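Local coordinates for metallo-carboxypeptidase (Pseudomonas aeruginosa, PDB 4A39), which is a zinc-dependent metallopeptidase of the M14 family that probably removes amino acids from the C-terminal ends of peptides or proteins, at residues Leu139-Val144 and Gly192-Leu197; Arg304-Ala309 and Ala381-Glu386. All coordinates share one frame; numbering follows the deposited sequence.

Interaction 1 of 2, residues Leu139-Val144 and Gly192-Leu197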
# COMPACT_ATOMS: atom_id res chain seq x y z
N LEU A 139 -3.45 19.95 1.90
CA LEU A 139 -3.94 21.07 2.70
C LEU A 139 -4.14 22.36 1.89
O LEU A 139 -4.73 23.32 2.38
CB LEU A 139 -3.01 21.32 3.88
CG LEU A 139 -2.89 20.13 4.84
CD1 LEU A 139 -1.85 20.42 5.91
CD2 LEU A 139 -4.25 19.84 5.47
N GLY A 140 -3.66 22.36 0.65
CA GLY A 140 -3.81 23.53 -0.20
C GLY A 140 -5.03 23.40 -1.08
O GLY A 140 -5.39 24.32 -1.82
N ILE A 141 -5.68 22.24 -1.00
CA ILE A 141 -6.88 21.96 -1.78
C ILE A 141 -8.11 22.44 -1.03
O ILE A 141 -8.17 22.39 0.19
CB ILE A 141 -7.02 20.44 -2.07
CG1 ILE A 141 -5.89 19.98 -2.99
CG2 ILE A 141 -8.38 20.15 -2.70
CD1 ILE A 141 -5.92 18.49 -3.33
N GLU A 142 -9.10 22.92 -1.78
CA GLU A 142 -10.32 23.42 -1.17
C GLU A 142 -11.08 22.34 -0.41
O GLU A 142 -11.33 21.25 -0.93
CB GLU A 142 -11.23 24.02 -2.25
CG GLU A 142 -12.43 24.74 -1.67
CD GLU A 142 -13.69 24.48 -2.46
OE1 GLU A 142 -13.74 24.85 -3.65
OE2 GLU A 142 -14.63 23.88 -1.88
N GLY A 143 -11.44 22.66 0.83
CA GLY A 143 -12.19 21.73 1.66
C GLY A 143 -11.37 20.71 2.42
O GLY A 143 -11.93 19.88 3.14
N VAL A 144 -10.05 20.77 2.28
CA VAL A 144 -9.18 19.82 2.96
C VAL A 144 -8.50 20.42 4.18
O VAL A 144 -7.92 21.51 4.13
CB VAL A 144 -8.08 19.29 2.00
CG1 VAL A 144 -7.25 18.22 2.70
CG2 VAL A 144 -8.73 18.72 0.74
N GLY A 192 -2.90 9.43 -5.69
CA GLY A 192 -3.80 9.58 -6.82
C GLY A 192 -5.16 10.09 -6.38
O GLY A 192 -5.76 10.96 -7.02
N LEU A 193 -5.64 9.55 -5.26
CA LEU A 193 -6.92 9.93 -4.70
C LEU A 193 -6.91 11.42 -4.36
O LEU A 193 -7.79 12.18 -4.79
CB LEU A 193 -7.19 9.08 -3.45
CG LEU A 193 -8.55 9.11 -2.75
CD1 LEU A 193 -8.67 7.88 -1.85
CD2 LEU A 193 -8.69 10.39 -1.94
N ILE A 194 -5.90 11.85 -3.62
CA ILE A 194 -5.80 13.25 -3.22
C ILE A 194 -5.58 14.20 -4.39
O ILE A 194 -6.16 15.29 -4.42
CB ILE A 194 -4.67 13.44 -2.16
CG1 ILE A 194 -5.17 12.99 -0.79
CG2 ILE A 194 -4.25 14.90 -2.08
CD1 ILE A 194 -5.51 11.52 -0.70
N GLU A 195 -4.76 13.81 -5.36
CA GLU A 195 -4.52 14.69 -6.49
C GLU A 195 -5.79 14.93 -7.31
O GLU A 195 -5.92 15.99 -7.93
CB GLU A 195 -3.42 14.13 -7.39
CG GLU A 195 -2.09 14.00 -6.69
CD GLU A 195 -0.92 13.89 -7.66
OE1 GLU A 195 -1.10 13.32 -8.75
OE2 GLU A 195 0.17 14.38 -7.31
N ARG A 196 -6.71 13.97 -7.33
CA ARG A 196 -7.94 14.16 -8.09
C ARG A 196 -8.77 15.29 -7.50
O ARG A 196 -9.53 15.95 -8.22
CB ARG A 196 -8.78 12.88 -8.13
CG ARG A 196 -10.12 13.10 -8.81
CD ARG A 196 -10.89 11.83 -9.11
NE ARG A 196 -12.18 12.17 -9.73
CZ ARG A 196 -13.07 11.28 -10.15
NH1 ARG A 196 -12.83 9.98 -10.04
NH2 ARG A 196 -14.20 11.69 -10.69
N LEU A 197 -8.63 15.51 -6.20
CA LEU A 197 -9.38 16.57 -5.51
C LEU A 197 -9.01 17.97 -6.00
O LEU A 197 -9.76 18.93 -5.78
CB LEU A 197 -9.13 16.48 -4.00
CG LEU A 197 -10.00 15.52 -3.19
CD1 LEU A 197 -11.42 16.06 -3.12
CD2 LEU A 197 -9.98 14.14 -3.81
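I141 reaches across to I194 and L197 from the first position of a type II beta turn, I141 to V144, that turns the chain after helix 128-138 into edge strand 144-151 of the mixed sheet in the carboxypeptidase domain. The turn is closed by V144 N donating to I141 O at 3.2 Å. G143 fits its third position, where phi is 85° and a side chain would crowd the preceding carbonyl oxygen. E142, in the second position, lies on the exposed side of the turn, whereas I141 is buried.

The beta-branched side chain of I141 suits this place because its two arms spread over neighbouring parts of 192-197: CD1 over I194 O and L197 CB, CG2 over L197 O and CB. With chi1 at -67°, CG1 stands anti to the carbonyl carbon and the extended chain carries CD1 toward helix 185-196, while CG2 stands anti to the backbone N and meets L197. CD1 comes within 3.4 Å of I194 O, an oxygen already engaged by L197 N at 3.1 Å, and within 3.8 Å of L197 CB. The side chains of I141 and L197 cross at about a right angle, and it is CB, the base of the leucine, that both arms of I141 approach. I194 adds a looser apolar contact through its CG2 branch, 4.2 Å from I141 CD1, and also packs on L134 and A138 of helix 128-138.

R165 supplies a polar link around this apolar patch: its NE donates to E142 O and its NH2 to L197 O, tying the turn to L197, at the end of 192-197. That same L197 O lies 3.6 Å from I141 CG2, so one carbonyl oxygen both accepts an arginine N-H and rests against a methyl group.

Interaction 2 of 2, residues Arg304-Ala309 and Ala381-Glu386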
# COMPACT_ATOMS: atom_id res chain seq x y z
N ARG A 304 -17.64 -4.03 -6.19
CA ARG A 304 -16.76 -4.78 -7.08
C ARG A 304 -17.15 -4.65 -8.55
O ARG A 304 -16.29 -4.48 -9.41
CB ARG A 304 -16.75 -6.26 -6.69
CG ARG A 304 -15.92 -6.59 -5.46
CD ARG A 304 -15.93 -8.09 -5.19
NE ARG A 304 -15.03 -8.48 -4.11
CZ ARG A 304 -15.42 -9.12 -3.01
NH1 ARG A 304 -16.70 -9.45 -2.84
NH2 ARG A 304 -14.54 -9.44 -2.07
N GLU A 305 -18.45 -4.70 -8.81
CA GLU A 305 -18.98 -4.60 -10.18
C GLU A 305 -18.73 -3.22 -10.79
O GLU A 305 -18.28 -3.11 -11.93
CB GLU A 305 -20.48 -4.90 -10.18
CG GLU A 305 -21.03 -5.27 -11.56
CD GLU A 305 -22.44 -5.82 -11.49
OE1 GLU A 305 -22.92 -6.13 -10.38
OE2 GLU A 305 -23.07 -5.95 -12.57
N GLU A 306 -19.01 -2.17 -10.02
CA GLU A 306 -18.81 -0.82 -10.51
C GLU A 306 -17.33 -0.48 -10.67
O GLU A 306 -16.96 0.24 -11.60
CB GLU A 306 -19.49 0.19 -9.58
CG GLU A 306 -21.01 0.09 -9.54
CD GLU A 306 -21.69 0.55 -10.83
OE1 GLU A 306 -21.00 0.94 -11.79
OE2 GLU A 306 -22.94 0.52 -10.87
N LEU A 307 -16.48 -0.99 -9.79
CA LEU A 307 -15.06 -0.71 -9.89
C LEU A 307 -14.42 -1.47 -11.05
O LEU A 307 -13.54 -0.95 -11.73
CB LEU A 307 -14.33 -1.05 -8.59
CG LEU A 307 -12.82 -0.78 -8.57
CD1 LEU A 307 -12.53 0.65 -9.01
CD2 LEU A 307 -12.29 -1.04 -7.18
N MET A 308 -14.87 -2.70 -11.28
CA MET A 308 -14.33 -3.50 -12.37
C MET A 308 -14.69 -2.86 -13.71
O MET A 308 -13.95 -2.99 -14.69
CB MET A 308 -14.86 -4.93 -12.28
CG MET A 308 -14.31 -5.88 -13.34
SD MET A 308 -14.67 -7.62 -12.97
CE MET A 308 -13.16 -8.39 -13.48
N ALA A 309 -15.81 -2.16 -13.74
CA ALA A 309 -16.25 -1.51 -14.98
C ALA A 309 -15.48 -0.23 -15.27
O ALA A 309 -15.50 0.27 -16.39
CB ALA A 309 -17.74 -1.20 -14.90
N ALA A 381 -18.68 7.52 -5.83
CA ALA A 381 -19.64 8.53 -6.26
C ALA A 381 -20.94 7.88 -6.72
O ALA A 381 -22.03 8.42 -6.47
CB ALA A 381 -19.04 9.36 -7.40
N VAL A 382 -20.83 6.74 -7.38
CA VAL A 382 -22.00 6.01 -7.87
C VAL A 382 -22.79 5.33 -6.75
O VAL A 382 -24.02 5.28 -6.79
CB VAL A 382 -21.60 4.92 -8.89
CG1 VAL A 382 -22.83 4.12 -9.31
CG2 VAL A 382 -20.94 5.56 -10.10
N LEU A 383 -22.07 4.82 -5.75
CA LEU A 383 -22.68 4.10 -4.64
C LEU A 383 -23.08 4.95 -3.43
O LEU A 383 -23.71 4.43 -2.51
CB LEU A 383 -21.73 3.02 -4.13
CG LEU A 383 -21.04 2.09 -5.13
CD1 LEU A 383 -20.14 1.13 -4.37
CD2 LEU A 383 -22.08 1.33 -5.94
N VAL A 384 -22.74 6.23 -3.44
CA VAL A 384 -23.03 7.09 -2.29
C VAL A 384 -24.44 6.99 -1.69
O VAL A 384 -24.58 6.92 -0.47
CB VAL A 384 -22.71 8.57 -2.60
CG1 VAL A 384 -23.78 9.18 -3.48
CG2 VAL A 384 -22.55 9.35 -1.30
N ASP A 385 -25.46 6.96 -2.54
CA ASP A 385 -26.84 6.88 -2.04
C ASP A 385 -27.23 5.51 -1.48
O ASP A 385 -28.29 5.36 -0.88
CB ASP A 385 -27.83 7.26 -3.14
CG ASP A 385 -27.64 8.68 -3.64
OD1 ASP A 385 -27.51 9.59 -2.80
OD2 ASP A 385 -27.63 8.88 -4.88
N GLU A 386 -26.36 4.52 -1.68
CA GLU A 386 -26.64 3.16 -1.22
C GLU A 386 -25.87 2.75 0.04
O GLU A 386 -26.17 1.73 0.65
CB GLU A 386 -26.32 2.16 -2.33
CG GLU A 386 -27.08 2.38 -3.62
CD GLU A 386 -26.57 1.51 -4.76
OE1 GLU A 386 -26.49 0.28 -4.58
OE2 GLU A 386 -26.25 2.07 -5.83
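L383 O accepts the shortest backbone bond within either segment, from E386 N at 2.8 Å, and the side chain of L383 turns toward E306 on helix 294-308. This is packing of two helices, 294-308 and 366-383, on the outside of the carboxypeptidase domain.

E306 works as a two-part residue. Its CG, placed anti to the carbonyl carbon by a chi1 of -66°, lies 4.0 Å from L383 CD2, the two side chains approaching at a slant. The chain bends at chi2 (-70°), which folds the carboxylate across V382, whose CG1 is 3.9 Å from E306 OE2; these side chains cross at about a right angle. Valine and leucine suit the spot because they offer methyl groups to the aliphatic stem and to one side of the acid, while each carboxylate oxygen has an arginine salt-bridge partner: OE1 has R310 and OE2 has R302.

R302 also pairs with E386 OE1, so one arginine bridges an acid from each segment, E306 and E386. E306 OE2 and E386 OE2 stay 6.2 Å apart, and the arginine's positive charge probably offsets their repulsion; the join therefore combines apolar contact with charge pairing through R302.

Overall arrangement
Interactions 1 and 2 lie in series along the chain, with centres 21 Å apart and nearest atoms about 6 Å apart, so they do not touch. Helix 366-383 connects them: its L377 packs on L193, R196 and L197 of interaction 1, while V382 and L383, near its C-terminal end, enter interaction 2. Their centres lie 19 and 21 Å from the centre of the chain; interaction 1 is buried and interaction 2 partly so. Both are away from the zinc site of H180, E183 and H273 and from the inhibitor pocket. Interaction 1 is nevertheless linked to the metal by sequence, since helix 185-196, which contributes I194, begins just after zinc ligand E183.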